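Local coordinates for protein SidF, inhibitor of growth family, member 3 (Legionella pneumophila subsp. pneumophila, PDB 4FYE) that acts as a Legionella phosphoinositide phosphatase, probably removing the 3-phosphate from phosphatidylinositol phosphates, at residues 358-363 with 412-417; 607-612 with 625-630. The protein carries 1 engineered substitution. One frame throughout, in Å; residues are numbered along the deposited sequence.

Contact 1: residues 358-363 with 412-417; sequences YTQVVT and ARMSSW
CG of Gln360 and OG of Ser416 both stand anti to their own backbone N (chi1 -170° and -177°), and with the glutamine chain running on extended the two side chains meet. They are partners on adjacent parallel strands, 353-360 and 402-416, the central pair of a mixed four-stranded sheet. Ser416 OG donates to Gln360 OE1 at 2.8 Å, from a position slightly tilted out of the plane of the amide carbonyl. The other half of that amide is also occupied, since NE2 bonds Gln376 O on helix 373-387, and these two bonds together fix the amide's rotation. Met414, extended from a chi1 of 177°, runs alongside Tyr358 and brings CE to 3.7 Å from ring atom CE2. Met414 CE also lies 3.4 Å from Gln360 OE1, while SD stands obliquely to the ring in a Met-aromatic contact. Gln360 CB covers part of one tyrosine face, offset toward the rim. Helix 373-387 packs on this side of the sheet.

The ladder beneath has the expected parallel pattern: Tyr358 and Gln360 of one strand straddle Ser415 of the other. Tyr358 N reaches Arg413 O at 2.8 Å, and Ser415 N returns to Tyr358 O at 3.1 Å. Gln360 N then takes Ser415 O at 3.0 Å, and Trp417 N reaches Gln360 O at 3.2 Å, carrying the pairing just past the bridged residues. Thr359 turns its backbone the other way, to Thr643 of strand 641-645. On the sheet face opposite Gln360, the methyl CG2 of Thr359 packs 3.5 Å from Ser415 OG, and a water sits between that hydroxyl and Gln360 O.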
ATOM      1  N   TYR A 358       1.024   2.214  -9.531  1.00 46.14           N
ATOM      2  CA  TYR A 358       1.858   2.358  -8.350  1.00 43.42           C
ATOM      3  C   TYR A 358       1.973   3.855  -8.045  1.00 42.44           C
ATOM      4  O   TYR A 358       2.636   4.566  -8.752  1.00 48.54           O
ATOM      5  CB  TYR A 358       3.203   1.651  -8.616  1.00 39.08           C
ATOM      6  CG  TYR A 358       4.219   1.815  -7.539  1.00 42.54           C
ATOM      7  CD1 TYR A 358       3.861   1.807  -6.193  1.00 41.22           C
ATOM      8  CD2 TYR A 358       5.563   1.935  -7.848  1.00 40.79           C
ATOM      9  CE1 TYR A 358       4.826   1.958  -5.199  1.00 42.27           C
ATOM     10  CE2 TYR A 358       6.515   2.125  -6.866  1.00 42.20           C
ATOM     11  CZ  TYR A 358       6.152   2.145  -5.546  1.00 45.47           C
ATOM     12  OH  TYR A 358       7.136   2.305  -4.569  1.00 54.29           O
ATOM     13  N   THR A 359       1.286   4.388  -7.047  1.00 44.02           N
ATOM     14  CA  THR A 359       1.573   5.808  -6.744  1.00 43.55           C
ATOM     15  C   THR A 359       2.656   5.885  -5.661  1.00 42.85           C
ATOM     16  O   THR A 359       2.402   5.723  -4.480  1.00 43.51           O
ATOM     17  CB  THR A 359       0.332   6.597  -6.370  1.00 41.52           C
ATOM     18  OG1 THR A 359      -0.345   5.855  -5.414  1.00 39.02           O
ATOM     19  CG2 THR A 359      -0.646   6.742  -7.625  1.00 46.44           C
ATOM     20  N   GLN A 360       3.885   6.104  -6.097  1.00 40.67           N
ATOM     21  CA  GLN A 360       5.003   6.166  -5.163  1.00 40.06           C
ATOM     22  C   GLN A 360       5.098   7.579  -4.586  1.00 41.18           C
ATOM     23  O   GLN A 360       4.691   8.569  -5.238  1.00 41.83           O
ATOM     24  CB  GLN A 360       6.274   5.840  -5.932  1.00 39.79           C
ATOM     25  CG  GLN A 360       7.507   5.624  -5.110  1.00 41.67           C
ATOM     26  CD  GLN A 360       8.741   5.411  -6.004  1.00 50.09           C
ATOM     27  OE1 GLN A 360       9.031   6.213  -6.931  1.00 47.34           O
ATOM     28  NE2 GLN A 360       9.483   4.335  -5.719  1.00 46.92           N
ATOM     29  N   VAL A 361       5.697   7.677  -3.405  1.00 38.59           N
ATOM     30  CA  VAL A 361       5.624   8.881  -2.608  1.00 42.56           C
ATOM     31  C   VAL A 361       6.971   9.254  -1.866  1.00 43.07           C
ATOM     32  O   VAL A 361       7.042  10.141  -1.066  1.00 45.60           O
ATOM     33  CB  VAL A 361       4.356   8.694  -1.753  1.00 43.55           C
ATOM     34  CG1 VAL A 361       4.647   8.535  -0.303  1.00 39.85           C
ATOM     35  CG2 VAL A 361       3.260   9.674  -2.129  1.00 46.72           C
ATOM     36  N   VAL A 362       8.029   8.540  -2.201  1.00 47.57           N
ATOM     37  CA  VAL A 362       9.479   8.818  -1.983  1.00 45.47           C
ATOM     38  C   VAL A 362       9.952  10.130  -2.667  1.00 44.38           C
ATOM     39  O   VAL A 362       9.268  10.678  -3.475  1.00 47.13           O
ATOM     40  CB  VAL A 362      10.147   7.572  -2.621  1.00 49.60           C
ATOM     41  CG1 VAL A 362      11.211   7.887  -3.656  1.00 56.30           C
ATOM     42  CG2 VAL A 362      10.431   6.428  -1.636  1.00 43.39           C
ATOM     43  N   THR A 363      11.076  10.720  -2.284  1.00 46.97           N
ATOM     44  CA  THR A 363      11.604  11.803  -3.102  1.00 45.20           C
ATOM     45  C   THR A 363      12.881  11.338  -3.853  1.00 47.07           C
ATOM     46  O   THR A 363      14.018  11.371  -3.351  1.00 47.59           O
ATOM     47  CB  THR A 363      11.499  13.266  -2.508  1.00 47.59           C
ATOM     48  OG1 THR A 363      12.510  14.183  -3.039  1.00 46.65           O
ATOM     49  CG2 THR A 363      11.471  13.324  -1.119  1.00 37.07           C
ATOM     50  N   ALA A 412       1.503  -1.425 -16.718  1.00 52.74           N
ATOM     51  CA  ALA A 412       2.028  -0.558 -15.722  1.00 54.09           C
ATOM     52  C   ALA A 412       1.557   0.916 -15.808  1.00 58.89           C
ATOM     53  O   ALA A 412       1.375   1.502 -16.885  1.00 55.84           O
ATOM     54  CB  ALA A 412       3.515  -0.563 -15.855  1.00 51.92           C
ATOM     55  N   ARG A 413       1.370   1.507 -14.641  1.00 54.99           N
ATOM     56  CA  ARG A 413       1.264   2.925 -14.553  1.00 54.53           C
ATOM     57  C   ARG A 413       1.971   3.305 -13.236  1.00 52.74           C
ATOM     58  O   ARG A 413       1.648   2.809 -12.155  1.00 45.06           O
ATOM     59  CB  ARG A 413      -0.196   3.396 -14.539  1.00 58.86           C
ATOM     60  CG  ARG A 413      -1.159   2.818 -15.571  1.00 55.04           C
ATOM     61  CD  ARG A 413      -1.030   3.698 -16.744  1.00 60.90           C
ATOM     62  NE  ARG A 413      -2.029   3.447 -17.738  1.00 66.02           N
ATOM     63  CZ  ARG A 413      -1.795   2.719 -18.823  1.00 68.73           C
ATOM     64  NH1 ARG A 413      -0.602   2.155 -18.979  1.00 64.03           N
ATOM     65  NH2 ARG A 413      -2.743   2.565 -19.748  1.00 60.36           N
ATOM     66  N   MET A 414       2.932   4.206 -13.336  1.00 49.84           N
ATOM     67  CA  MET A 414       3.712   4.503 -12.221  1.00 49.75           C
ATOM     68  C   MET A 414       3.859   5.974 -12.143  1.00 51.79           C
ATOM     69  O   MET A 414       4.199   6.574 -13.158  1.00 51.45           O
ATOM     70  CB  MET A 414       5.075   3.884 -12.318  1.00 46.86           C
ATOM     71  CG  MET A 414       5.821   4.351 -11.079  1.00 48.75           C
ATOM     72  SD  MET A 414       7.383   3.560 -11.001  0.62 42.59           S
ATOM     73  CE  MET A 414       8.122   4.172  -9.540  1.00 44.47           C
ATOM     74  N   SER A 415       3.613   6.543 -10.945  1.00 47.84           N
ATOM     75  CA  SER A 415       3.914   7.976 -10.680  1.00 49.59           C
ATOM     76  C   SER A 415       4.814   8.148  -9.474  1.00 47.27           C
ATOM     77  O   SER A 415       4.876   7.295  -8.630  1.00 50.00           O
ATOM     78  CB  SER A 415       2.642   8.811 -10.493  1.00 52.00           C
ATOM     79  OG  SER A 415       1.840   8.344  -9.419  1.00 53.27           O
ATOM     80  N   SER A 416       5.514   9.259  -9.356  1.00 48.98           N
ATOM     81  CA  SER A 416       6.356   9.392  -8.206  1.00 44.26           C
ATOM     82  C   SER A 416       6.418  10.834  -7.812  1.00 46.48           C
ATOM     83  O   SER A 416       7.147  11.614  -8.420  1.00 47.15           O
ATOM     84  CB  SER A 416       7.713   8.862  -8.542  1.00 48.43           C
ATOM     85  OG  SER A 416       8.522   8.937  -7.396  1.00 51.80           O
ATOM     86  N   TRP A 417       5.630  11.222  -6.809  1.00 43.13           N
ATOM     87  CA  TRP A 417       5.640  12.623  -6.413  1.00 42.04           C
ATOM     88  C   TRP A 417       5.813  12.653  -4.947  1.00 42.11           C
ATOM     89  O   TRP A 417       4.949  12.128  -4.202  1.00 38.34           O
ATOM     90  CB  TRP A 417       4.313  13.276  -6.693  1.00 44.36           C
ATOM     91  CG  TRP A 417       4.001  13.648  -8.110  1.00 47.05           C
ATOM     92  CD1 TRP A 417       4.579  14.680  -8.871  1.00 50.58           C
ATOM     93  CD2 TRP A 417       2.948  13.090  -8.948  1.00 43.98           C
ATOM     94  NE1 TRP A 417       3.993  14.740 -10.114  1.00 50.99           N
ATOM     95  CE2 TRP A 417       2.998  13.830 -10.219  1.00 48.85           C
ATOM     96  CE3 TRP A 417       2.014  12.103  -8.786  1.00 43.45           C
ATOM     97  CZ2 TRP A 417       2.147  13.551 -11.265  1.00 48.35           C
ATOM     98  CZ3 TRP A 417       1.147  11.820  -9.842  1.00 47.53           C
ATOM     99  CH2 TRP A 417       1.222  12.511 -11.059  1.00 49.33           C
TER
HETATM  100  O   HOH W   1       2.658   9.190  -6.604  1.00 49.35           O

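Contact 2: residues 607-612 with 625-630; sequences TQAQEL and FKLQTL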
ATOM      1  N   THR A 607     -10.063  15.919 -13.323  1.00 62.26           N
ATOM      2  CA  THR A 607      -9.884  17.350 -13.480  1.00 68.42           C
ATOM      3  C   THR A 607      -9.199  17.982 -12.283  1.00 66.29           C
ATOM      4  O   THR A 607      -8.514  18.976 -12.409  1.00 69.78           O
ATOM      5  CB  THR A 607     -11.214  18.043 -13.728  1.00 68.75           C
ATOM      6  OG1 THR A 607     -12.089  17.734 -12.645  1.00 73.79           O
ATOM      7  CG2 THR A 607     -11.805  17.518 -14.982  1.00 70.08           C
ATOM      8  N   GLN A 608      -9.351  17.383 -11.123  1.00 65.05           N
ATOM      9  CA  GLN A 608      -8.743  17.953  -9.945  1.00 64.85           C
ATOM     10  C   GLN A 608      -7.281  17.659  -9.921  1.00 58.01           C
ATOM     11  O   GLN A 608      -6.512  18.473  -9.426  1.00 57.62           O
ATOM     12  CB  GLN A 608      -9.381  17.414  -8.692  1.00 66.07           C
ATOM     13  CG  GLN A 608     -10.861  17.656  -8.647  1.00 72.09           C
ATOM     14  CD  GLN A 608     -11.182  19.099  -8.379  1.00 82.66           C
ATOM     15  OE1 GLN A 608     -10.689  19.664  -7.395  1.00 81.29           O
ATOM     16  NE2 GLN A 608     -12.023  19.712  -9.249  1.00 78.71           N
ATOM     17  N   ALA A 609      -6.897  16.520 -10.480  1.00 51.94           N
ATOM     18  CA  ALA A 609      -5.495  16.194 -10.596  1.00 49.44           C
ATOM     19  C   ALA A 609      -4.806  17.111 -11.618  1.00 55.25           C
ATOM     20  O   ALA A 609      -3.673  17.606 -11.413  1.00 55.22           O
ATOM     21  CB  ALA A 609      -5.334  14.744 -10.922  1.00 44.93           C
ATOM     22  N   GLN A 610      -5.534  17.430 -12.672  1.00 55.40           N
ATOM     23  CA  GLN A 610      -5.022  18.310 -13.678  1.00 60.09           C
ATOM     24  C   GLN A 610      -4.711  19.647 -13.106  1.00 62.06           C
ATOM     25  O   GLN A 610      -3.660  20.205 -13.425  1.00 62.04           O
ATOM     26  CB  GLN A 610      -6.007  18.438 -14.845  1.00 65.24           C
ATOM     27  CG  GLN A 610      -6.128  17.135 -15.611  1.00 65.14           C
ATOM     28  CD  GLN A 610      -7.169  17.186 -16.704  1.00 73.07           C
ATOM     29  OE1 GLN A 610      -6.973  16.629 -17.798  1.00 69.02           O
ATOM     30  NE2 GLN A 610      -8.290  17.841 -16.417  1.00 72.57           N
ATOM     31  N   GLU A 611      -5.591  20.169 -12.248  1.00 63.78           N
ATOM     32  CA  GLU A 611      -5.349  21.499 -11.696  1.00 61.89           C
ATOM     33  C   GLU A 611      -4.004  21.508 -10.933  1.00 63.21           C
ATOM     34  O   GLU A 611      -3.170  22.416 -11.109  1.00 61.72           O
ATOM     35  CB  GLU A 611      -6.510  21.992 -10.807  1.00 63.09           C
ATOM     36  CG  GLU A 611      -6.110  23.243 -10.004  1.00 71.96           C
ATOM     37  CD  GLU A 611      -6.999  23.570  -8.805  1.00 82.68           C
ATOM     38  OE1 GLU A 611      -8.200  23.868  -9.034  1.00 82.61           O
ATOM     39  OE2 GLU A 611      -6.478  23.571  -7.630  1.00 88.96           O
ATOM     40  N   LEU A 612      -3.792  20.473 -10.103  1.00 61.96           N
ATOM     41  CA  LEU A 612      -2.645  20.409  -9.198  1.00 57.30           C
ATOM     42  C   LEU A 612      -1.367  20.183 -10.002  1.00 60.77           C
ATOM     43  O   LEU A 612      -0.264  20.606  -9.609  1.00 62.16           O
ATOM     44  CB  LEU A 612      -2.835  19.284  -8.195  1.00 54.46           C
ATOM     45  CG  LEU A 612      -3.408  19.465  -6.757  1.00 60.12           C
ATOM     46  CD1 LEU A 612      -3.554  20.907  -6.214  1.00 55.54           C
ATOM     47  CD2 LEU A 612      -4.696  18.698  -6.582  1.00 52.91           C
ATOM     48  N   PHE A 625      -0.977  15.818   0.223  1.00 42.48           N
ATOM     49  CA  PHE A 625      -0.901  14.443  -0.514  1.00 37.65           C
ATOM     50  C   PHE A 625      -1.895  14.349  -1.674  1.00 41.45           C
ATOM     51  O   PHE A 625      -2.271  13.237  -2.129  1.00 44.65           O
ATOM     52  CB  PHE A 625      -1.181  13.296   0.483  1.00 37.40           C
ATOM     53  CG  PHE A 625      -0.051  13.009   1.471  1.00 34.53           C
ATOM     54  CD1 PHE A 625       0.557  11.745   1.483  1.00 30.99           C
ATOM     55  CD2 PHE A 625       0.437  13.995   2.334  1.00 33.05           C
ATOM     56  CE1 PHE A 625       1.551  11.423   2.385  1.00 31.60           C
ATOM     57  CE2 PHE A 625       1.454  13.690   3.246  1.00 34.53           C
ATOM     58  CZ  PHE A 625       2.018  12.406   3.284  1.00 31.88           C
ATOM     59  N   LYS A 626      -2.423  15.499  -2.106  1.00 42.46           N
ATOM     60  CA  LYS A 626      -3.683  15.532  -2.879  1.00 44.90           C
ATOM     61  C   LYS A 626      -3.563  14.898  -4.288  1.00 46.73           C
ATOM     62  O   LYS A 626      -4.510  14.238  -4.763  1.00 46.79           O
ATOM     63  CB  LYS A 626      -4.197  16.953  -3.045  1.00 49.40           C
ATOM     64  CG  LYS A 626      -4.420  17.695  -1.761  1.00 53.65           C
ATOM     65  CD  LYS A 626      -5.465  18.761  -2.011  1.00 59.44           C
ATOM     66  CE  LYS A 626      -5.639  19.631  -0.769  1.00 60.03           C
ATOM     67  NZ  LYS A 626      -6.535  20.731  -1.230  1.00 63.99           N
ATOM     68  N   LEU A 627      -2.405  15.059  -4.931  1.00 43.88           N
ATOM     69  CA  LEU A 627      -2.312  14.715  -6.338  1.00 45.59           C
ATOM     70  C   LEU A 627      -2.168  13.210  -6.377  1.00 45.16           C
ATOM     71  O   LEU A 627      -2.887  12.549  -7.133  1.00 46.21           O
ATOM     72  CB  LEU A 627      -1.178  15.447  -7.070  1.00 45.95           C
ATOM     73  CG  LEU A 627      -0.826  14.971  -8.504  1.00 49.48           C
ATOM     74  CD1 LEU A 627      -2.032  15.025  -9.443  1.00 42.89           C
ATOM     75  CD2 LEU A 627       0.341  15.811  -9.051  1.00 47.44           C
ATOM     76  N   GLN A 628      -1.327  12.686  -5.484  1.00 42.61           N
ATOM     77  CA  GLN A 628      -1.125  11.254  -5.314  1.00 38.29           C
ATOM     78  C   GLN A 628      -2.449  10.598  -4.966  1.00 37.23           C
ATOM     79  O   GLN A 628      -2.836   9.564  -5.552  1.00 36.97           O
ATOM     80  CB  GLN A 628      -0.049  11.047  -4.246  1.00 39.41           C
ATOM     81  CG  GLN A 628       1.297  11.765  -4.532  1.00 37.31           C
ATOM     82  CD  GLN A 628       1.411  13.173  -3.935  1.00 37.17           C
ATOM     83  OE1 GLN A 628       0.471  13.912  -3.930  1.00 41.28           O
ATOM     84  NE2 GLN A 628       2.594  13.566  -3.513  1.00 35.88           N
ATOM     85  N   THR A 629      -3.206  11.231  -4.062  1.00 39.52           N
ATOM     86  CA  THR A 629      -4.513  10.666  -3.657  1.00 35.84           C
ATOM     87  C   THR A 629      -5.494  10.662  -4.803  1.00 38.64           C
ATOM     88  O   THR A 629      -6.209   9.676  -4.982  1.00 40.72           O
ATOM     89  CB  THR A 629      -5.168  11.455  -2.522  1.00 35.80           C
ATOM     90  OG1 THR A 629      -4.293  11.423  -1.404  1.00 37.80           O
ATOM     91  CG2 THR A 629      -6.499  10.801  -2.087  1.00 32.03           C
ATOM     92  N   LEU A 630      -5.466  11.724  -5.626  1.00 41.82           N
ATOM     93  CA  LEU A 630      -6.415  11.869  -6.699  1.00 41.60           C
ATOM     94  C   LEU A 630      -6.155  10.809  -7.683  1.00 43.97           C
ATOM     95  O   LEU A 630      -7.054  10.033  -8.043  1.00 49.06           O
ATOM     96  CB  LEU A 630      -6.345  13.252  -7.321  1.00 43.45           C
ATOM     97  CG  LEU A 630      -6.960  14.214  -6.301  1.00 43.76           C
ATOM     98  CD1 LEU A 630      -6.654  15.721  -6.505  1.00 44.84           C
ATOM     99  CD2 LEU A 630      -8.456  13.944  -6.242  1.00 46.17           C
TER
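Phe625 O receives two donors from a single residue one turn on: the backbone N of Thr629 at 2.9 Å and its hydroxyl OG1 at 2.8 Å. The hydroxyl approaches from above the carbonyl plane, 46° out of it, and so adds a side-chain bond to the first backbone bond of the helix whose N-cap position Phe625 occupies. Across from this turn the contact is made by hydrocarbon. Ala609 gives the closest backbone approach, its CA lying 5.5 Å from that of Leu627. With only a methyl at this position, Leu627 can place CD1 against the neighbouring helix, 3.6 Å from Ala609 CB and equally near Ala609 O. Its CG stands opposite the backbone N (chi1 169°), which swings the branch across the interface.

The pair is an antiparallel helical hairpin: helices 590-614 and 626-637 follow each other in sequence, and their local axes come within 9.2 Å at a signed crossing angle of -151°. Leu630, one turn after Lys626, also packs on the alanine methyl, CB to Ala609 CB at 4.0 Å. Its CD1 touches both Gln608 CB and, at 3.6 Å, Leu612 CD2. The leucine side chains cross at about a right angle. Leu612 CD2 also rests 4.0 Å from Lys626 CB, so the lysine contributes the base of its chain to the apolar layer. Its extended remainder carries NZ away to a salt bridge with Asp681 OD1.

Contact 1 and contact 2 lie with their centres 13 Å apart and touch directly through helix 626-637, which packs on the sheet. Where the strand 402-416 ends, Trp417 O faces Gln628 NE2 at 2.8 Å, a probable hydrogen bond. The indole continues the joint, its CE2 lying 3.5 Å from Leu627 CD2, so Leu627 contacts both the residue following strand 402-416 and helix 590-614. Val361 CG2 adds packing at 3.7 Å on Gln628 CG. Within contact 1, the Val362 side chain is about 5 Å from a bound phosphate ion, which probably comes from the crystallisation liquor but may mark a pocket there.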